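PDB 3OBK: delta-aminolevulinic acid dehydratase from Toxoplasma gondii ME49, which catalyses the condensation of two molecules of 5-aminolevulinic acid into porphobilinogen, the pyrrole from which haem and other tetrapyrroles are built. Local coordinates for residues G294-L299 against A330-K335; M91-V96 against V288-S293; E81-G86 against E124-V129. One frame throughout, in Å; residues are numbered along the deposited sequence.

Contact 1: residues G294-L299 against A330-K335; sequences GEYAML and ATYYAK. With PBG (3-[5-(aminomethyl)-4-(carboxymethyl)-1H-pyrrol-3-yl]propanoic acid), chain L.
Tyr296, on the helix 293-305, lies against both tyrosines that follow the strand 328-331. Its CG stands anti to the backbone N (chi1 179°), which carries the ring across to the turn of residues 331-334. At the root, CB comes no nearer than 4.2 Å to Tyr332 CD2, approaching that ring obliquely. Next along, CG and CD1 sit under the methylene of Tyr332, with Tyr296 CD1 3.5 Å from Tyr332 CB; this is a CH-pi contact over one face of the Tyr296 ring, offset toward its rim. The same face receives the edge of the Tyr332 ring, the two planes lying 69° apart. CE1 then reaches over the centre of the Tyr333 ring, although those two rings are tilted obliquely to each other rather than stacked. At the tip, the hydroxyl leaves the cluster for Pro65 O and Gln67 NE2.

The three tyrosines form an aromatic cluster at the carboxyl-terminal end of a TIM-barrel strand, where barrels of this fold keep their active sites. Thr331 shapes the turn: Tyr333 N donates to Thr331 OG1 at 3.1 Å, an ST turn, and Tyr333 occupies the N-cap position of the helix 334-346. Leu299, one helical turn beyond Tyr296, extends the apolar patch by placing CD1 3.7 Å from Tyr333 CE2, while the Tyr333 hydroxyl is hydrogen-bonded to Glu310 OE1. Tyr332 CG lies beside its own backbone N (chi1 -58°), and its ring leads away from the helix to the bound porphobilinogen, where Tyr332 OH donates to carboxylate oxygen O3A of PBG at 2.6 Å.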
# COMPACT_ATOMS: atom_id res chain seq x y z
N GLY A 294 -5.11 -10.31 35.82
CA GLY A 294 -6.21 -11.23 35.56
C GLY A 294 -5.79 -12.38 34.68
O GLY A 294 -6.18 -13.52 34.90
N GLU A 295 -4.99 -12.07 33.68
CA GLU A 295 -4.42 -13.09 32.80
C GLU A 295 -3.53 -14.05 33.60
O GLU A 295 -3.59 -15.24 33.38
CB GLU A 295 -3.63 -12.45 31.67
CG GLU A 295 -4.46 -11.54 30.74
CD GLU A 295 -3.61 -10.93 29.66
OE1 GLU A 295 -3.22 -11.70 28.73
OE2 GLU A 295 -3.29 -9.71 29.78
N TYR A 296 -2.74 -13.50 34.52
CA TYR A 296 -1.89 -14.27 35.42
C TYR A 296 -2.69 -15.22 36.30
O TYR A 296 -2.36 -16.39 36.43
CB TYR A 296 -1.08 -13.30 36.31
CG TYR A 296 -0.16 -13.97 37.33
CD1 TYR A 296 1.11 -14.43 36.96
CD2 TYR A 296 -0.55 -14.13 38.65
CE1 TYR A 296 1.97 -15.04 37.90
CE2 TYR A 296 0.27 -14.71 39.58
CZ TYR A 296 1.53 -15.19 39.21
OH TYR A 296 2.33 -15.79 40.15
N ALA A 297 -3.76 -14.71 36.87
CA ALA A 297 -4.66 -15.49 37.73
C ALA A 297 -5.25 -16.67 36.97
O ALA A 297 -5.32 -17.78 37.49
CB ALA A 297 -5.75 -14.61 38.29
N MET A 298 -5.67 -16.44 35.73
CA MET A 298 -6.26 -17.51 34.95
C MET A 298 -5.30 -18.70 34.78
O MET A 298 -5.67 -19.86 34.96
CB MET A 298 -6.71 -16.98 33.60
CG MET A 298 -8.07 -16.30 33.65
SD MET A 298 -8.49 -15.42 32.12
CE MET A 298 -8.52 -16.78 30.95
N LEU A 299 -4.05 -18.40 34.44
CA LEU A 299 -3.04 -19.40 34.19
C LEU A 299 -2.81 -20.18 35.45
O LEU A 299 -2.83 -21.41 35.42
CB LEU A 299 -1.73 -18.75 33.72
CG LEU A 299 -1.46 -18.78 32.21
CD1 LEU A 299 -0.18 -18.07 31.79
CD2 LEU A 299 -1.40 -20.23 31.77
N ALA A 330 5.55 -7.01 29.81
CA ALA A 330 5.47 -6.90 31.26
C ALA A 330 4.68 -8.12 31.74
O ALA A 330 3.55 -8.33 31.30
CB ALA A 330 4.80 -5.60 31.67
N THR A 331 5.24 -8.95 32.61
CA THR A 331 4.50 -10.14 33.04
C THR A 331 4.88 -10.58 34.42
O THR A 331 6.05 -10.60 34.74
CB THR A 331 4.68 -11.33 32.04
OG1 THR A 331 4.07 -12.52 32.58
CG2 THR A 331 6.14 -11.59 31.75
N TYR A 332 3.89 -10.96 35.24
CA TYR A 332 4.14 -11.45 36.60
C TYR A 332 4.86 -12.80 36.57
O TYR A 332 5.43 -13.23 37.58
CB TYR A 332 2.84 -11.47 37.43
CG TYR A 332 2.20 -10.11 37.50
CD1 TYR A 332 2.70 -9.13 38.34
CD2 TYR A 332 1.14 -9.78 36.67
CE1 TYR A 332 2.13 -7.90 38.38
CE2 TYR A 332 0.56 -8.54 36.70
CZ TYR A 332 1.06 -7.58 37.56
OH TYR A 332 0.49 -6.31 37.58
N TYR A 333 4.89 -13.46 35.41
CA TYR A 333 5.71 -14.67 35.21
C TYR A 333 7.17 -14.41 34.77
O TYR A 333 7.88 -15.33 34.43
CB TYR A 333 5.07 -15.59 34.16
CG TYR A 333 4.04 -16.54 34.71
CD1 TYR A 333 4.41 -17.61 35.51
CD2 TYR A 333 2.72 -16.38 34.40
CE1 TYR A 333 3.44 -18.49 36.00
CE2 TYR A 333 1.75 -17.26 34.90
CZ TYR A 333 2.11 -18.30 35.68
OH TYR A 333 1.11 -19.14 36.14
N ALA A 334 7.62 -13.16 34.80
CA ALA A 334 8.92 -12.82 34.23
C ALA A 334 10.02 -13.57 34.92
O ALA A 334 10.82 -14.24 34.28
CB ALA A 334 9.17 -11.35 34.31
N LYS A 335 10.04 -13.51 36.25
CA LYS A 335 11.08 -14.22 36.98
C LYS A 335 11.00 -15.71 36.71
O LYS A 335 12.01 -16.39 36.50
CB LYS A 335 10.98 -13.96 38.48
CG LYS A 335 12.09 -14.65 39.29
CD LYS A 335 11.93 -14.48 40.79
CE LYS A 335 10.99 -15.52 41.44
NZ LYS A 335 10.62 -15.20 42.87
CHA PBG L . -3.35 1.94 37.33
C1A PBG L . -2.93 0.58 36.88
C2A PBG L . -3.75 -0.53 36.73
C3A PBG L . -2.94 -1.55 36.29
C4A PBG L . -1.68 -1.02 36.09
NA PBG L . -1.69 0.27 36.48
C5A PBG L . -5.20 -0.69 37.14
C6A PBG L . -6.20 0.06 36.37
O1A PBG L . -5.78 1.03 35.69
O2A PBG L . -7.41 -0.23 36.46
C7A PBG L . -3.36 -2.95 36.06
C8A PBG L . -2.29 -3.96 35.88
C9A PBG L . -2.65 -5.38 35.96
O3A PBG L . -1.75 -6.18 36.22
O4A PBG L . -3.82 -5.79 36.06
N1 PBG L . -3.26 3.02 36.41

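Contact 2: residues M91-V96 against V288-S293; sequences MLFPKV and VAYHVS. With PBG (3-[5-(aminomethyl)-4-(carboxymethyl)-1H-pyrrol-3-yl]propanoic acid), chain L.
This is a side-chain contact across the interior of the TIM barrel, between the strands 89-95 and 287-291, which are not neighbours in the sheet; it forms part of the wall of the porphobilinogen pocket. The backbones stay well apart, with Met91 CA 11.1 Å from Tyr290 CA, and three inward-pointing side chains bridge the gap. Phe93 and Tyr290 point at each other across the barrel and meet edge to edge: the Tyr290 hydroxyl lies near the plane of the Phe93 ring, its OH 3.1 Å from Phe93 CE2. That hydroxyl meets the phenyl rim by van der Waals contact, its hydrogen bond going to the Tyr332 hydroxyl.

Met91 comes in obliquely beside Tyr290 CE2. Its chain runs extended from the backbone and bends at the thioether (chi3 -96°), bringing SD to 3.6 Å from Tyr290 CE2, a Met-aromatic contact well off the ring normal. Tyr290 CE1, on the other side of CZ, lies 3.5 Å from O3A of PBG, while Phe93 CE1 approaches the pyrrole nitrogen.

Beyond the strand, Ser293 holds the propionate carboxylate at the first turn of the helix 293-305. Ser293 N donates to O3A of PBG at 2.9 Å and more weakly to O4A, and Ser293 OG donates to O4A of PBG at 2.8 Å. The start of that helix would probably help to stabilise the negative charge. Val292 CB packs against the carboxylate, with O4A its nearest atom.

Strands 46-53 and 328-331 lie between the two in the sheet, and Pro49 of the first touches both Phe93 and Tyr290; Met265 and Lys267 of strand 263-267 touch Tyr290, and Phe222 of the helix 220-226 meets the Phe93 ring edge-to-face.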
# COMPACT_ATOMS: atom_id res chain seq x y z
N MET A 91 9.07 -3.01 37.19
CA MET A 91 8.04 -1.99 37.26
C MET A 91 7.55 -2.05 38.71
O MET A 91 7.38 -3.14 39.24
CB MET A 91 6.97 -2.38 36.23
CG MET A 91 5.97 -1.36 35.77
SD MET A 91 4.95 -2.06 34.38
CE MET A 91 5.75 -1.47 32.89
N LEU A 92 7.36 -0.91 39.36
CA LEU A 92 7.01 -0.86 40.79
C LEU A 92 5.69 -0.17 41.09
O LEU A 92 5.46 0.97 40.72
CB LEU A 92 8.09 -0.13 41.59
CG LEU A 92 9.55 -0.45 41.33
CD1 LEU A 92 10.34 0.46 42.24
CD2 LEU A 92 9.87 -1.93 41.58
N PHE A 93 4.85 -0.85 41.84
CA PHE A 93 3.57 -0.33 42.23
C PHE A 93 3.51 -0.27 43.76
O PHE A 93 3.94 -1.20 44.42
CB PHE A 93 2.49 -1.26 41.72
CG PHE A 93 2.42 -1.38 40.23
CD1 PHE A 93 1.81 -0.40 39.46
CD2 PHE A 93 2.89 -2.50 39.59
CE1 PHE A 93 1.70 -0.54 38.09
CE2 PHE A 93 2.77 -2.66 38.24
CZ PHE A 93 2.19 -1.70 37.48
N PRO A 94 3.03 0.84 44.32
CA PRO A 94 2.88 0.94 45.78
C PRO A 94 1.47 0.66 46.28
O PRO A 94 0.51 1.21 45.78
CB PRO A 94 3.21 2.40 46.04
CG PRO A 94 2.74 3.10 44.83
CD PRO A 94 2.84 2.14 43.67
N LYS A 95 1.36 -0.22 47.28
CA LYS A 95 0.15 -0.32 48.10
C LYS A 95 0.30 0.74 49.19
O LYS A 95 1.13 0.61 50.06
CB LYS A 95 -0.04 -1.75 48.65
CG LYS A 95 -0.64 -1.92 50.06
CD LYS A 95 -2.06 -1.40 50.23
CE LYS A 95 -2.76 -1.99 51.50
NZ LYS A 95 -2.07 -1.77 52.85
N VAL A 96 -0.49 1.80 49.08
CA VAL A 96 -0.44 2.95 49.99
C VAL A 96 -1.42 2.75 51.15
O VAL A 96 -2.51 2.18 50.97
CB VAL A 96 -0.78 4.25 49.20
CG1 VAL A 96 -0.94 5.46 50.09
CG2 VAL A 96 0.28 4.50 48.08
N VAL A 288 5.47 -2.48 23.76
CA VAL A 288 5.42 -3.25 24.99
C VAL A 288 4.01 -3.72 25.15
O VAL A 288 3.08 -3.04 24.77
CB VAL A 288 5.86 -2.39 26.23
CG1 VAL A 288 6.12 -3.27 27.41
CG2 VAL A 288 7.12 -1.60 25.92
N ALA A 289 3.86 -4.92 25.68
CA ALA A 289 2.55 -5.49 25.99
C ALA A 289 2.51 -5.86 27.48
O ALA A 289 3.54 -6.15 28.05
CB ALA A 289 2.30 -6.68 25.12
N TYR A 290 1.34 -5.81 28.10
CA TYR A 290 1.20 -6.13 29.51
C TYR A 290 0.31 -7.37 29.67
O TYR A 290 -0.88 -7.34 29.35
CB TYR A 290 0.58 -4.96 30.26
CG TYR A 290 0.92 -4.87 31.73
CD1 TYR A 290 0.69 -5.92 32.61
CD2 TYR A 290 1.43 -3.69 32.25
CE1 TYR A 290 0.99 -5.79 34.00
CE2 TYR A 290 1.74 -3.56 33.60
CZ TYR A 290 1.52 -4.59 34.47
OH TYR A 290 1.84 -4.38 35.79
N HIS A 291 0.93 -8.44 30.16
CA HIS A 291 0.25 -9.65 30.57
C HIS A 291 -0.29 -9.40 31.99
O HIS A 291 0.46 -9.54 32.97
CB HIS A 291 1.25 -10.79 30.56
CG HIS A 291 0.65 -12.16 30.67
ND1 HIS A 291 1.21 -13.16 31.44
CD2 HIS A 291 -0.47 -12.69 30.12
CE1 HIS A 291 0.48 -14.25 31.33
NE2 HIS A 291 -0.54 -14.00 30.53
N VAL A 292 -1.56 -9.01 32.08
CA VAL A 292 -2.07 -8.38 33.29
C VAL A 292 -2.51 -9.37 34.36
O VAL A 292 -2.70 -10.56 34.09
CB VAL A 292 -3.26 -7.46 32.99
CG1 VAL A 292 -2.92 -6.46 31.91
CG2 VAL A 292 -4.51 -8.26 32.64
N SER A 293 -2.70 -8.85 35.57
CA SER A 293 -2.98 -9.65 36.75
C SER A 293 -4.06 -10.69 36.51
O SER A 293 -3.95 -11.82 36.93
CB SER A 293 -3.43 -8.72 37.86
OG SER A 293 -4.64 -8.05 37.54
CHA PBG L . -3.35 1.94 37.33
C1A PBG L . -2.93 0.58 36.88
C2A PBG L . -3.75 -0.53 36.73
C3A PBG L . -2.94 -1.55 36.29
C4A PBG L . -1.68 -1.02 36.09
NA PBG L . -1.69 0.27 36.48
C5A PBG L . -5.20 -0.69 37.14
C6A PBG L . -6.20 0.06 36.37
O1A PBG L . -5.78 1.03 35.69
O2A PBG L . -7.41 -0.23 36.46
C7A PBG L . -3.36 -2.95 36.06
C8A PBG L . -2.29 -3.96 35.88
C9A PBG L . -2.65 -5.38 35.96
O3A PBG L . -1.75 -6.18 36.22
O4A PBG L . -3.82 -5.79 36.06
N1 PBG L . -3.26 3.02 36.41

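Contact 3: residues E81-G86 against E124-V129; sequences EARSYG and EAFPDV
Arg83 reaches from the end of the helix 72-84 to the turn that follows the helix 114-125, and its side chain meets Phe126, Asp128 and Val129 there. Its CD lies over one face of the Phe126 ring, a CH-pi contact 3.9 Å from the ring centroid, and Arg83 NE comes to 3.3 Å from Phe126 CD1. The two side chains run antiparallel alongside one another, leaving Phe126 CB over the centre of one guanidinium face, with the guanidinium and ring planes 31° apart.

At its edge the guanidinium forms a salt bridge with a single carboxylate oxygen. Arg83 NH2 donates to Asp128 OD2 at 2.8 Å, near the guanidinium plane and onto the syn lone pair, while Arg83 NH1 adds a weak bond to the same oxygen. The bend at chi3 (64°) swings the arginine end toward the aspartate. Val129 closes in near NH1, its CB 3.7 Å from Arg83 NH1.

A type I turn sets the positions of these partners: Val129 N is hydrogen-bonded to Phe126 O at 2.9 Å, gathering phenyl ring and carboxylate around one arginine. Ala125 CB sits over the rim of the Phe126 face opposite Arg83. Farther out, Val79 packs on Phe126 and Val129, and Phe90 of strand 89-95 touches Arg83 and Val129.

In residues 81-86, Gly86 ends the helix in a Schellman motif, with a positive phi and Gly86 N bonded to Arg83 O. The contact thus joins the carboxyl-terminal ends of two outer helices, just before the chain runs from each into the parallel strands 89-95 and 130-135, the helix-to-strand joints of a TIM barrel.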
# COMPACT_ATOMS: atom_id res chain seq x y z
N GLU A 81 16.88 -11.64 42.98
CA GLU A 81 16.71 -12.99 42.43
C GLU A 81 16.37 -12.92 40.92
O GLU A 81 16.89 -13.68 40.11
CB GLU A 81 15.61 -13.75 43.18
CG GLU A 81 15.48 -15.20 42.70
CD GLU A 81 14.27 -15.96 43.24
OE1 GLU A 81 13.56 -15.43 44.10
OE2 GLU A 81 14.04 -17.11 42.80
N ALA A 82 15.49 -11.97 40.56
CA ALA A 82 15.12 -11.75 39.19
C ALA A 82 16.32 -11.25 38.38
O ALA A 82 16.57 -11.75 37.28
CB ALA A 82 13.94 -10.79 39.10
N ARG A 83 17.12 -10.35 38.94
CA ARG A 83 18.33 -9.93 38.22
C ARG A 83 19.22 -11.12 37.84
O ARG A 83 19.73 -11.20 36.71
CB ARG A 83 19.15 -8.93 39.02
CG ARG A 83 18.58 -7.52 38.95
CD ARG A 83 19.14 -6.65 40.05
NE ARG A 83 20.59 -6.43 39.96
CZ ARG A 83 21.18 -5.54 39.14
NH1 ARG A 83 20.46 -4.80 38.30
NH2 ARG A 83 22.50 -5.40 39.18
N SER A 84 19.37 -12.05 38.78
CA SER A 84 20.28 -13.18 38.64
C SER A 84 19.86 -14.11 37.51
O SER A 84 20.67 -14.88 37.05
CB SER A 84 20.37 -13.98 39.95
OG SER A 84 19.21 -14.79 40.17
N TYR A 85 18.59 -14.07 37.11
CA TYR A 85 18.12 -14.90 36.02
C TYR A 85 18.11 -14.16 34.69
O TYR A 85 17.72 -14.73 33.71
CB TYR A 85 16.74 -15.47 36.37
CG TYR A 85 16.78 -16.47 37.53
CD1 TYR A 85 17.63 -17.55 37.47
CD2 TYR A 85 15.96 -16.34 38.66
CE1 TYR A 85 17.70 -18.48 38.50
CE2 TYR A 85 16.03 -17.27 39.72
CZ TYR A 85 16.92 -18.35 39.62
OH TYR A 85 17.08 -19.34 40.59
N GLY A 86 18.52 -12.90 34.67
CA GLY A 86 18.58 -12.11 33.46
C GLY A 86 17.50 -11.04 33.28
O GLY A 86 17.43 -10.38 32.21
N GLU A 124 20.27 2.15 45.22
CA GLU A 124 21.45 2.04 46.06
C GLU A 124 21.95 0.60 46.06
O GLU A 124 23.16 0.37 46.04
CB GLU A 124 21.21 2.53 47.51
N ALA A 125 21.02 -0.37 46.04
CA ALA A 125 21.38 -1.78 46.09
C ALA A 125 21.77 -2.40 44.74
O ALA A 125 22.56 -3.32 44.71
CB ALA A 125 20.28 -2.56 46.73
N PHE A 126 21.26 -1.90 43.63
CA PHE A 126 21.65 -2.40 42.30
C PHE A 126 21.72 -1.20 41.36
O PHE A 126 20.76 -0.91 40.66
CB PHE A 126 20.60 -3.38 41.74
CG PHE A 126 20.11 -4.39 42.72
CD1 PHE A 126 20.90 -5.47 43.07
CD2 PHE A 126 18.86 -4.25 43.30
CE1 PHE A 126 20.46 -6.39 43.97
CE2 PHE A 126 18.43 -5.18 44.21
CZ PHE A 126 19.22 -6.26 44.54
N PRO A 127 22.85 -0.48 41.36
CA PRO A 127 22.91 0.84 40.70
C PRO A 127 22.61 0.89 39.21
O PRO A 127 22.23 1.97 38.71
CB PRO A 127 24.35 1.28 40.96
CG PRO A 127 24.70 0.61 42.25
CD PRO A 127 24.04 -0.73 42.19
N ASP A 128 22.73 -0.24 38.52
CA ASP A 128 22.42 -0.32 37.10
C ASP A 128 21.03 -0.92 36.79
O ASP A 128 20.73 -1.21 35.62
CB ASP A 128 23.51 -1.13 36.39
CG ASP A 128 23.53 -2.60 36.83
OD1 ASP A 128 24.26 -3.37 36.20
OD2 ASP A 128 22.82 -2.98 37.79
N VAL A 129 20.20 -1.12 37.82
CA VAL A 129 18.87 -1.73 37.62
C VAL A 129 18.02 -0.81 36.75
O VAL A 129 18.13 0.41 36.85
CB VAL A 129 18.14 -2.03 39.00
CG1 VAL A 129 17.72 -0.72 39.72
CG2 VAL A 129 16.92 -2.97 38.81

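In the fold
All three contacts belong to one TIM barrel, but at different depths. Contacts 1 and 2 have centres about 10 Å apart and both touch porphobilinogen; the neighbouring strands 287-291 and 328-331 join them, with backbone hydrogen bonds of Ala330 to Ala289 and His291, and the helix 293-305 directly follows strand 287-291. Contact 3 lies on the outer helices, its centre about 20 Å from that of contact 1 and about 18 Å from that of contact 2. A salt bridge from Lys335 to Glu81 links it to contact 1. Along the chain, contacts 2 and 3 interleave, and both close before contact 1 opens. Residues distant in sequence thus build the pocket, while contact 3 packs the barrel's periphery.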